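Local coordinates for putative lipoprotein (Parabacteroides distasonis, PDB 4FVS) that is of unknown function but probably binds lipid or another hydrophobic ligand, as LolA and LolB do in lipoprotein transport, at residues E74-L83 with I98-P106; V118-I127 with K137-F146. All blocks are in the same frame, centred on the assembly; numbering follows the deposited sequence.

Interaction 1: E74-L83 with I98-P106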
loop_
_atom_site.group_PDB
_atom_site.type_symbol
_atom_site.label_atom_id
_atom_site.label_comp_id
_atom_site.label_asym_id
_atom_site.label_seq_id
_atom_site.Cartn_x
_atom_site.Cartn_y
_atom_site.Cartn_z
ATOM N N GLU A 74 -14.110 6.228 9.892
ATOM C CA GLU A 74 -12.738 6.354 9.381
ATOM C C GLU A 74 -12.239 5.014 8.894
ATOM O O GLU A 74 -12.496 3.989 9.536
ATOM C CB GLU A 74 -11.795 6.927 10.459
ATOM C CG GLU A 74 -10.467 7.435 9.927
ATOM C CD GLU A 74 -9.698 8.406 10.807
ATOM O OE1 GLU A 74 -9.949 8.454 12.030
ATOM O OE2 GLU A 74 -8.848 9.143 10.258
ATOM N N PHE A 75 -11.513 5.031 7.743
ATOM C CA PHE A 75 -10.978 3.846 7.083
ATOM C C PHE A 75 -9.482 3.672 7.379
ATOM O O PHE A 75 -8.691 4.603 7.192
ATOM C CB PHE A 75 -11.214 3.909 5.557
ATOM C CG PHE A 75 -10.593 2.745 4.818
ATOM C CD1 PHE A 75 -11.229 1.505 4.776
ATOM C CD2 PHE A 75 -9.336 2.864 4.229
ATOM C CE1 PHE A 75 -10.625 0.412 4.155
ATOM C CE2 PHE A 75 -8.741 1.770 3.597
ATOM C CZ PHE A 75 -9.396 0.553 3.558
ATOM N N PHE A 76 -9.093 2.437 7.750
ATOM C CA PHE A 76 -7.708 2.065 8.063
ATOM C C PHE A 76 -7.251 0.835 7.283
ATOM O O PHE A 76 -8.032 -0.065 7.001
ATOM C CB PHE A 76 -7.554 1.796 9.565
ATOM C CG PHE A 76 -7.984 2.941 10.458
ATOM C CD1 PHE A 76 -9.319 3.096 10.824
ATOM C CD2 PHE A 76 -7.054 3.854 10.943
ATOM C CE1 PHE A 76 -9.712 4.159 11.627
ATOM C CE2 PHE A 76 -7.451 4.910 11.748
ATOM C CZ PHE A 76 -8.777 5.056 12.086
ATOM N N LEU A 77 -5.970 0.791 6.971
ATOM C CA LEU A 77 -5.346 -0.309 6.243
ATOM C C LEU A 77 -3.951 -0.571 6.816
ATOM O O LEU A 77 -3.282 0.390 7.212
ATOM C CB LEU A 77 -5.277 0.087 4.756
ATOM C CG LEU A 77 -4.699 -0.905 3.741
ATOM C CD1 LEU A 77 -5.539 -2.184 3.650
ATOM C CD2 LEU A 77 -4.622 -0.265 2.385
ATOM N N ASP A 78 -3.500 -1.852 6.854
ATOM C CA ASP A 78 -2.157 -2.173 7.343
ATOM C C ASP A 78 -1.123 -1.427 6.483
ATOM O O ASP A 78 -1.173 -1.499 5.242
ATOM C CB ASP A 78 -1.898 -3.696 7.361
ATOM C CG ASP A 78 -0.866 -4.162 8.393
ATOM O OD1 ASP A 78 0.094 -3.394 8.675
ATOM O OD2 ASP A 78 -0.991 -5.312 8.880
ATOM N N SER A 79 -0.213 -0.675 7.154
ATOM C CA SER A 79 0.819 0.167 6.534
ATOM C C SER A 79 1.795 -0.594 5.613
ATOM O O SER A 79 2.475 0.072 4.838
ATOM C CB SER A 79 1.618 0.943 7.578
ATOM O OG SER A 79 2.152 0.130 8.605
ATOM N N LYS A 80 1.810 -1.948 5.617
ATOM C CA LYS A 80 2.692 -2.754 4.753
ATOM C C LYS A 80 2.256 -2.642 3.277
ATOM O O LYS A 80 3.083 -2.847 2.372
ATOM C CB LYS A 80 2.782 -4.246 5.201
ATOM C CG LYS A 80 1.502 -5.068 5.161
ATOM C CD LYS A 80 1.804 -6.497 5.472
ATOM C CE LYS A 80 0.606 -7.284 5.871
ATOM N NZ LYS A 80 1.014 -8.612 6.417
ATOM N N GLU A 81 0.974 -2.280 3.045
ATOM C CA GLU A 81 0.406 -2.056 1.705
ATOM C C GLU A 81 1.125 -0.865 0.995
ATOM O O GLU A 81 1.222 -0.845 -0.235
ATOM C CB GLU A 81 -1.100 -1.800 1.826
ATOM C CG GLU A 81 -1.879 -1.773 0.524
ATOM C CD GLU A 81 -2.104 -3.044 -0.275
ATOM O OE1 GLU A 81 -1.291 -3.993 -0.156
ATOM O OE2 GLU A 81 -3.070 -3.055 -1.078
ATOM N N THR A 82 1.657 0.090 1.788
ATOM C CA THR A 82 2.405 1.265 1.324
ATOM C C THR A 82 3.765 0.788 0.707
ATOM O O THR A 82 4.283 1.474 -0.193
ATOM C CB THR A 82 2.562 2.304 2.506
ATOM O OG1 THR A 82 1.291 2.891 2.779
ATOM C CG2 THR A 82 3.517 3.435 2.197
ATOM N N LEU A 83 4.299 -0.386 1.164
ATOM C CA LEU A 83 5.590 -0.944 0.742
ATOM C C LEU A 83 5.440 -2.036 -0.327
ATOM O O LEU A 83 6.395 -2.768 -0.588
ATOM C CB LEU A 83 6.377 -1.487 1.939
ATOM C CG LEU A 83 6.554 -0.547 3.159
ATOM C CD1 LEU A 83 7.205 -1.265 4.264
ATOM C CD2 LEU A 83 7.368 0.678 2.816
ATOM N N ILE A 98 6.770 -7.868 8.073
ATOM C CA ILE A 98 6.697 -6.451 8.418
ATOM C C ILE A 98 5.781 -6.330 9.630
ATOM O O ILE A 98 4.777 -7.043 9.733
ATOM C CB ILE A 98 6.252 -5.571 7.216
ATOM C CG1 ILE A 98 7.288 -5.648 6.066
ATOM C CG2 ILE A 98 6.082 -4.132 7.630
ATOM C CD1 ILE A 98 6.920 -4.991 4.733
ATOM N N THR A 99 6.169 -5.457 10.586
ATOM C CA THR A 99 5.414 -5.202 11.818
ATOM C C THR A 99 4.077 -4.566 11.458
ATOM O O THR A 99 3.970 -3.810 10.483
ATOM C CB THR A 99 6.220 -4.332 12.781
ATOM O OG1 THR A 99 6.651 -3.159 12.102
ATOM C CG2 THR A 99 7.428 -5.038 13.348
ATOM N N GLU A 100 3.052 -4.903 12.238
ATOM C CA GLU A 100 1.699 -4.405 12.065
ATOM C C GLU A 100 1.606 -2.966 12.538
ATOM O O GLU A 100 2.042 -2.647 13.637
ATOM C CB GLU A 100 0.706 -5.295 12.833
ATOM C CG GLU A 100 -0.737 -4.818 12.780
ATOM C CD GLU A 100 -1.555 -5.217 13.991
ATOM O OE1 GLU A 100 -2.166 -6.310 13.941
ATOM O OE2 GLU A 100 -1.588 -4.445 14.982
ATOM N N ASN A 101 1.068 -2.099 11.681
ATOM C CA ASN A 101 0.789 -0.690 11.975
ATOM C C ASN A 101 -0.330 -0.266 11.039
ATOM O O ASN A 101 -0.148 -0.299 9.827
ATOM C CB ASN A 101 2.051 0.216 11.873
ATOM C CG ASN A 101 1.965 1.575 12.578
ATOM O OD1 ASN A 101 0.900 2.164 12.745
ATOM N ND2 ASN A 101 3.098 2.122 12.997
ATOM N N PHE A 102 -1.523 -0.003 11.588
ATOM C CA PHE A 102 -2.681 0.413 10.790
ATOM C C PHE A 102 -2.706 1.917 10.679
ATOM O O PHE A 102 -2.627 2.614 11.688
ATOM C CB PHE A 102 -3.980 -0.113 11.391
ATOM C CG PHE A 102 -4.191 -1.608 11.206
ATOM C CD1 PHE A 102 -4.678 -2.118 10.008
ATOM C CD2 PHE A 102 -3.948 -2.498 12.243
ATOM C CE1 PHE A 102 -4.905 -3.487 9.855
ATOM C CE2 PHE A 102 -4.182 -3.866 12.084
ATOM C CZ PHE A 102 -4.658 -4.349 10.898
ATOM N N ILE A 103 -2.775 2.421 9.455
ATOM C CA ILE A 103 -2.827 3.857 9.180
ATOM C C ILE A 103 -4.129 4.216 8.454
ATOM O O ILE A 103 -4.645 3.416 7.672
ATOM C CB ILE A 103 -1.593 4.329 8.387
ATOM C CG1 ILE A 103 -1.417 3.518 7.064
ATOM C CG2 ILE A 103 -0.345 4.276 9.288
ATOM C CD1 ILE A 103 -0.389 4.074 6.019
ATOM N N ASN A 104 -4.654 5.419 8.716
ATOM C CA ASN A 104 -5.881 5.892 8.081
ATOM C C ASN A 104 -5.635 6.339 6.648
ATOM O O ASN A 104 -4.511 6.732 6.293
ATOM C CB ASN A 104 -6.505 7.047 8.856
ATOM C CG ASN A 104 -5.758 8.361 8.769
ATOM O OD1 ASN A 104 -4.539 8.419 8.780
ATOM N ND2 ASN A 104 -6.475 9.455 8.697
ATOM N N TYR A 105 -6.718 6.298 5.841
ATOM C CA TYR A 105 -6.775 6.778 4.484
ATOM C C TYR A 105 -7.959 7.727 4.424
ATOM O O TYR A 105 -9.113 7.297 4.475
ATOM C CB TYR A 105 -6.837 5.626 3.456
ATOM C CG TYR A 105 -5.485 4.986 3.221
ATOM C CD1 TYR A 105 -4.974 4.038 4.108
ATOM C CD2 TYR A 105 -4.699 5.353 2.137
ATOM C CE1 TYR A 105 -3.714 3.472 3.921
ATOM C CE2 TYR A 105 -3.430 4.798 1.941
ATOM C CZ TYR A 105 -2.942 3.858 2.837
ATOM O OH TYR A 105 -1.711 3.280 2.640
ATOM N N PRO A 106 -7.696 9.045 4.429
ATOM C CA PRO A 106 -8.799 10.017 4.402
ATOM C C PRO A 106 -9.628 9.928 3.114
ATOM O O PRO A 106 -9.124 9.524 2.077
ATOM C CB PRO A 106 -8.080 11.370 4.505
ATOM C CG PRO A 106 -6.732 11.057 5.066
ATOM C CD PRO A 106 -6.389 9.729 4.448
#

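Interaction 2: V118-I127 with K137-F146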
loop_
_atom_site.group_PDB
_atom_site.type_symbol
_atom_site.label_atom_id
_atom_site.label_comp_id
_atom_site.label_asym_id
_atom_site.label_seq_id
_atom_site.Cartn_x
_atom_site.Cartn_y
_atom_site.Cartn_z
ATOM N N VAL A 118 -6.212 18.112 7.095
ATOM C CA VAL A 118 -6.472 16.695 7.049
ATOM C C VAL A 118 -5.322 15.985 7.775
ATOM O O VAL A 118 -4.128 16.184 7.463
ATOM C CB VAL A 118 -6.751 16.188 5.609
ATOM C CG1 VAL A 118 -5.674 16.602 4.614
ATOM C CG2 VAL A 118 -7.000 14.697 5.580
ATOM N N TYR A 119 -5.728 15.205 8.808
ATOM C CA TYR A 119 -4.832 14.417 9.664
ATOM C C TYR A 119 -4.491 13.067 9.033
ATOM O O TYR A 119 -5.379 12.355 8.562
ATOM C CB TYR A 119 -5.432 14.188 11.075
ATOM C CG TYR A 119 -4.507 13.418 12.001
ATOM C CD1 TYR A 119 -3.513 14.070 12.737
ATOM C CD2 TYR A 119 -4.597 12.028 12.114
ATOM C CE1 TYR A 119 -2.621 13.354 13.544
ATOM C CE2 TYR A 119 -3.713 11.306 12.924
ATOM C CZ TYR A 119 -2.732 11.973 13.637
ATOM O OH TYR A 119 -1.879 11.245 14.424
ATOM N N PHE A 120 -3.207 12.708 9.084
ATOM C CA PHE A 120 -2.696 11.430 8.587
ATOM C C PHE A 120 -1.892 10.730 9.643
ATOM O O PHE A 120 -1.013 11.344 10.229
ATOM C CB PHE A 120 -1.801 11.616 7.352
ATOM C CG PHE A 120 -2.451 12.027 6.065
ATOM C CD1 PHE A 120 -2.606 13.366 5.746
ATOM C CD2 PHE A 120 -2.825 11.075 5.124
ATOM C CE1 PHE A 120 -3.166 13.752 4.527
ATOM C CE2 PHE A 120 -3.379 11.461 3.898
ATOM C CZ PHE A 120 -3.564 12.801 3.619
ATOM N N ASP A 121 -2.144 9.442 9.856
ATOM C CA ASP A 121 -1.344 8.652 10.773
ATOM C C ASP A 121 0.037 8.435 10.195
ATOM O O ASP A 121 0.155 8.332 8.985
ATOM C CB ASP A 121 -2.009 7.283 10.999
ATOM C CG ASP A 121 -3.308 7.278 11.757
ATOM O OD1 ASP A 121 -3.428 8.042 12.742
ATOM O OD2 ASP A 121 -4.150 6.425 11.457
ATOM N N GLU A 122 1.065 8.326 11.019
ATOM C CA GLU A 122 2.392 7.971 10.527
ATOM C C GLU A 122 2.630 6.487 10.712
ATOM O O GLU A 122 2.031 5.848 11.590
ATOM C CB GLU A 122 3.496 8.751 11.233
ATOM C CG GLU A 122 3.578 10.187 10.774
ATOM C CD GLU A 122 4.716 10.985 11.372
ATOM O OE1 GLU A 122 5.337 10.522 12.363
ATOM O OE2 GLU A 122 4.983 12.084 10.833
ATOM N N ALA A 123 3.592 5.968 9.981
ATOM C CA ALA A 123 3.989 4.580 10.094
ATOM C C ALA A 123 5.489 4.480 10.302
ATOM O O ALA A 123 6.261 5.208 9.688
ATOM C CB ALA A 123 3.577 3.827 8.837
ATOM N N SER A 124 5.900 3.618 11.196
ATOM C CA SER A 124 7.304 3.292 11.394
ATOM C C SER A 124 7.324 1.830 11.725
ATOM O O SER A 124 7.083 1.405 12.868
ATOM C CB SER A 124 8.007 4.168 12.425
ATOM O OG SER A 124 9.385 3.830 12.530
ATOM N N VAL A 125 7.458 1.056 10.652
ATOM C CA VAL A 125 7.433 -0.384 10.718
ATOM C C VAL A 125 8.860 -0.938 10.783
ATOM O O VAL A 125 9.840 -0.194 10.797
ATOM C CB VAL A 125 6.641 -0.966 9.520
ATOM C CG1 VAL A 125 5.212 -0.436 9.517
ATOM C CG2 VAL A 125 7.342 -0.722 8.179
ATOM N N LYS A 126 8.953 -2.252 10.873
ATOM C CA LYS A 126 10.212 -2.935 10.819
ATOM C C LYS A 126 10.081 -4.116 9.866
ATOM O O LYS A 126 9.164 -4.938 9.986
ATOM C CB LYS A 126 10.683 -3.354 12.191
ATOM C CG LYS A 126 12.193 -3.404 12.254
ATOM C CD LYS A 126 12.706 -3.784 13.584
ATOM C CE LYS A 126 12.373 -2.760 14.634
ATOM N NZ LYS A 126 13.222 -1.547 14.641
ATOM N N ILE A 127 10.939 -4.144 8.864
ATOM C CA ILE A 127 10.961 -5.267 7.934
ATOM C C ILE A 127 12.112 -6.174 8.419
ATOM O O ILE A 127 13.212 -5.685 8.677
ATOM C CB ILE A 127 11.040 -4.805 6.470
ATOM C CG1 ILE A 127 11.134 -5.977 5.514
ATOM C CG2 ILE A 127 12.135 -3.765 6.225
ATOM C CD1 ILE A 127 10.678 -5.612 4.099
ATOM N N LYS A 137 15.399 -3.947 9.152
ATOM C CA LYS A 137 15.407 -2.591 8.617
ATOM C C LYS A 137 14.251 -1.827 9.180
ATOM O O LYS A 137 13.140 -2.357 9.269
ATOM C CB LYS A 137 15.308 -2.564 7.069
ATOM C CG LYS A 137 16.576 -2.794 6.276
ATOM C CD LYS A 137 16.265 -2.681 4.775
ATOM C CE LYS A 137 17.428 -3.040 3.878
ATOM N NZ LYS A 137 17.022 -3.078 2.445
ATOM N N ASP A 138 14.492 -0.566 9.518
ATOM C CA ASP A 138 13.463 0.381 9.932
ATOM C C ASP A 138 12.976 1.133 8.730
ATOM O O ASP A 138 13.800 1.554 7.917
ATOM C CB ASP A 138 14.012 1.384 10.959
ATOM C CG ASP A 138 14.061 0.920 12.377
ATOM O OD1 ASP A 138 12.994 0.524 12.907
ATOM O OD2 ASP A 138 15.127 1.082 13.005
HETATM N N MSE A 139 11.665 1.338 8.611
HETATM C CA MSE A 139 11.135 2.149 7.526
HETATM C C MSE A 139 10.107 3.079 8.086
HETATM O O MSE A 139 9.126 2.622 8.679
HETATM C CB MSE A 139 10.570 1.299 6.393
HETATM C CG MSE A 139 11.557 0.239 5.929
HETATM SE SE MSE A 139 11.056 -0.585 4.318
HETATM C CE MSE A 139 11.386 0.856 3.128
ATOM N N ALA A 140 10.374 4.388 7.979
ATOM C CA ALA A 140 9.493 5.423 8.489
ATOM C C ALA A 140 8.728 6.101 7.356
ATOM O O ALA A 140 9.331 6.675 6.456
ATOM C CB ALA A 140 10.291 6.444 9.275
ATOM N N ILE A 141 7.400 5.964 7.369
ATOM C CA ILE A 141 6.485 6.597 6.419
ATOM C C ILE A 141 5.875 7.770 7.176
ATOM O O ILE A 141 5.103 7.568 8.110
ATOM C CB ILE A 141 5.437 5.602 5.830
ATOM C CG1 ILE A 141 6.122 4.362 5.203
ATOM C CG2 ILE A 141 4.512 6.294 4.811
ATOM C CD1 ILE A 141 5.303 3.054 5.438
ATOM N N LYS A 142 6.271 8.989 6.812
ATOM C CA LYS A 142 5.871 10.189 7.539
ATOM C C LYS A 142 5.529 11.331 6.578
ATOM O O LYS A 142 5.637 11.168 5.370
ATOM C CB LYS A 142 7.028 10.608 8.498
ATOM C CG LYS A 142 8.387 10.744 7.801
ATOM C CD LYS A 142 9.543 10.724 8.762
ATOM C CE LYS A 142 10.852 10.655 7.998
ATOM N NZ LYS A 142 12.012 10.406 8.891
ATOM N N ASP A 143 5.116 12.492 7.131
ATOM C CA ASP A 143 4.773 13.717 6.406
ATOM C C ASP A 143 3.799 13.422 5.260
ATOM O O ASP A 143 3.977 13.917 4.145
ATOM C CB ASP A 143 6.052 14.390 5.900
ATOM C CG ASP A 143 7.145 14.580 6.944
ATOM O OD1 ASP A 143 6.860 15.191 8.007
ATOM O OD2 ASP A 143 8.299 14.181 6.674
ATOM N N ARG A 144 2.764 12.613 5.544
ATOM C CA ARG A 144 1.747 12.242 4.565
ATOM C C ARG A 144 0.883 13.439 4.268
ATOM O O ARG A 144 0.462 14.109 5.206
ATOM C CB ARG A 144 0.891 11.060 5.065
ATOM C CG ARG A 144 1.675 9.782 5.358
ATOM C CD ARG A 144 0.806 8.708 5.988
ATOM N NE ARG A 144 -0.232 8.158 5.102
ATOM C CZ ARG A 144 -1.435 7.771 5.515
ATOM N NH1 ARG A 144 -1.775 7.892 6.788
ATOM N NH2 ARG A 144 -2.314 7.285 4.654
ATOM N N GLU A 145 0.645 13.746 2.992
ATOM C CA GLU A 145 -0.195 14.891 2.637
ATOM C C GLU A 145 -1.101 14.572 1.450
ATOM O O GLU A 145 -0.735 13.804 0.590
ATOM C CB GLU A 145 0.619 16.168 2.352
ATOM C CG GLU A 145 1.607 16.081 1.205
ATOM C CD GLU A 145 2.219 17.408 0.804
ATOM O OE1 GLU A 145 1.460 18.344 0.459
ATOM O OE2 GLU A 145 3.468 17.480 0.765
ATOM N N PHE A 146 -2.287 15.165 1.426
ATOM C CA PHE A 146 -3.260 15.057 0.356
ATOM C C PHE A 146 -2.883 16.040 -0.746
ATOM O O PHE A 146 -2.715 17.241 -0.474
ATOM C CB PHE A 146 -4.677 15.346 0.901
ATOM C CG PHE A 146 -5.746 15.387 -0.160
ATOM C CD1 PHE A 146 -6.205 14.210 -0.752
ATOM C CD2 PHE A 146 -6.233 16.600 -0.632
ATOM C CE1 PHE A 146 -7.173 14.244 -1.755
ATOM C CE2 PHE A 146 -7.192 16.638 -1.646
ATOM C CZ PHE A 146 -7.669 15.459 -2.188
#

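Interaction 1: E74-L83 with I98-P106
An antiparallel two-strand ladder pairs strand 74-78 with the short strand 102-104 at one end of the protein's strand order. At its middle Leu77 and Ile103 form a hydrogen-bonded pair, Leu77 N giving to Ile103 O at 3.0 Å and Ile103 N to Leu77 O in return. Phe76 with Asn104 and Asp78 with Phe102 are the non-hydrogen-bonded pairs beside it. Tyr105 N carries the pairing one step further by bonding to Phe75 O at 2.9 Å. At the other end Asn101 O is gripped twice by Ser79, from N at 2.7 Å and from OG. The hydroxyl gets there because chi1 of 52° sets OG between the backbone N and the carbonyl carbon; N lies nearly along the C=O axis, while OG approaches well off that axis and tilted out of the carbonyl plane. Phe102 lies against the strand with one face over Asp78 CG. On the side of Leu77 and Ile103, Tyr105 turns its ring so that CE1 touches Leu77 CB at 3.8 Å, and its CB sits at the edge of the Phe75 ring, in the ring plane. Farther along, Leu83 CD1 meets Ile98 CD1. At the Glu74 end of the ladder Asn104 ND2 donates to Glu74 OE2 at 2.9 Å; the bond is bent, 131° at the hydrogen, and the amide and carboxylate planes stand 84° apart. This amide is also held from outside the ladder, with OD1 accepting from Asp121 N and ND2 donating to Tyr119 O. Strand 60-71 pairs with the other edge of 74-78, which itself runs on into the 3-10 turn 79-82. Strand 102-104 is thus a short antiparallel edge strand ending the run of strands, here in a family of the LolA/LolB clan.

Interaction 2: V118-I127 with K137-F146
Ala123 to Ile127 runs antiparallel to Ile141 to Lys137, the axes of strands 123-127 and 137-146 lying 170° apart in direction and 4.5 Å at their closest. Ala123 with Ile141, Val125 with selenomethionine Met139, and Ile127 with Lys137 each exchange a pair of backbone hydrogen bonds. Before Ala123 the ladder stops, the chains diverge, and side chains fill in between them. Arg144 and Phe120 do this together: the Arg144 chain bends at chi3 (67°) and brings NH1 to Asp121 O at 3.0 Å, in the carbonyl plane on a lone pair and close to the guanidinium plane. Phe120 CD2 sits over the centre of one guanidinium face, 3.6 Å above it. The two planes are steeply inclined to each other, so this is not a flat stack. The Phe120 ring in turn lays one face against the backbone of Arg144 and Glu145, and its CZ reaches Phe146 CB at 3.9 Å, beside Val118 CG1. Arg144 NH2 donates to Asn104 O, and the group makes a cation-pi contact with Tyr105. A leucine here would probably leave Asp121 O and Asn104 O without their donor and deprive both Phe120 and Tyr105 of the charged group beside them. At the far end Lys126, bent at chi3 and chi4, brings NZ to Asp138 OD1 at 2.7 Å in a salt bridge that meets the carboxylate from above its plane. On the other face Ile127 CG2 packs on Lys137 CB and, at 3.9 Å, on the selenium of Met139. Strand 157-171 pairs with the far edge of 137-146 and takes Met139 and Ile141 against its side chains, while strand 96-98 borders 123-129 and strand 102-104 covers Ala123 and Arg144 through Ile103.

Interaction 1 closes before interaction 2 opens along the chain, and their centres lie 9 Å apart. Strands 96-98 and 102-104 end the strand order on opposite sides, one beside 123-129 and the other beside 74-78, yet three residues alone separate them in sequence. Besides the arginine bond already described, the contacts meet where Thr99 OG1 is probably bonded to Lys126 N and where Ser79 packs on Val125. The segment 98-106 therefore links the two ends of the strand order, consistent with strands that curve round toward each other, as in the LolA and LolB carriers, where such a curve encloses a lipid-binding cavity.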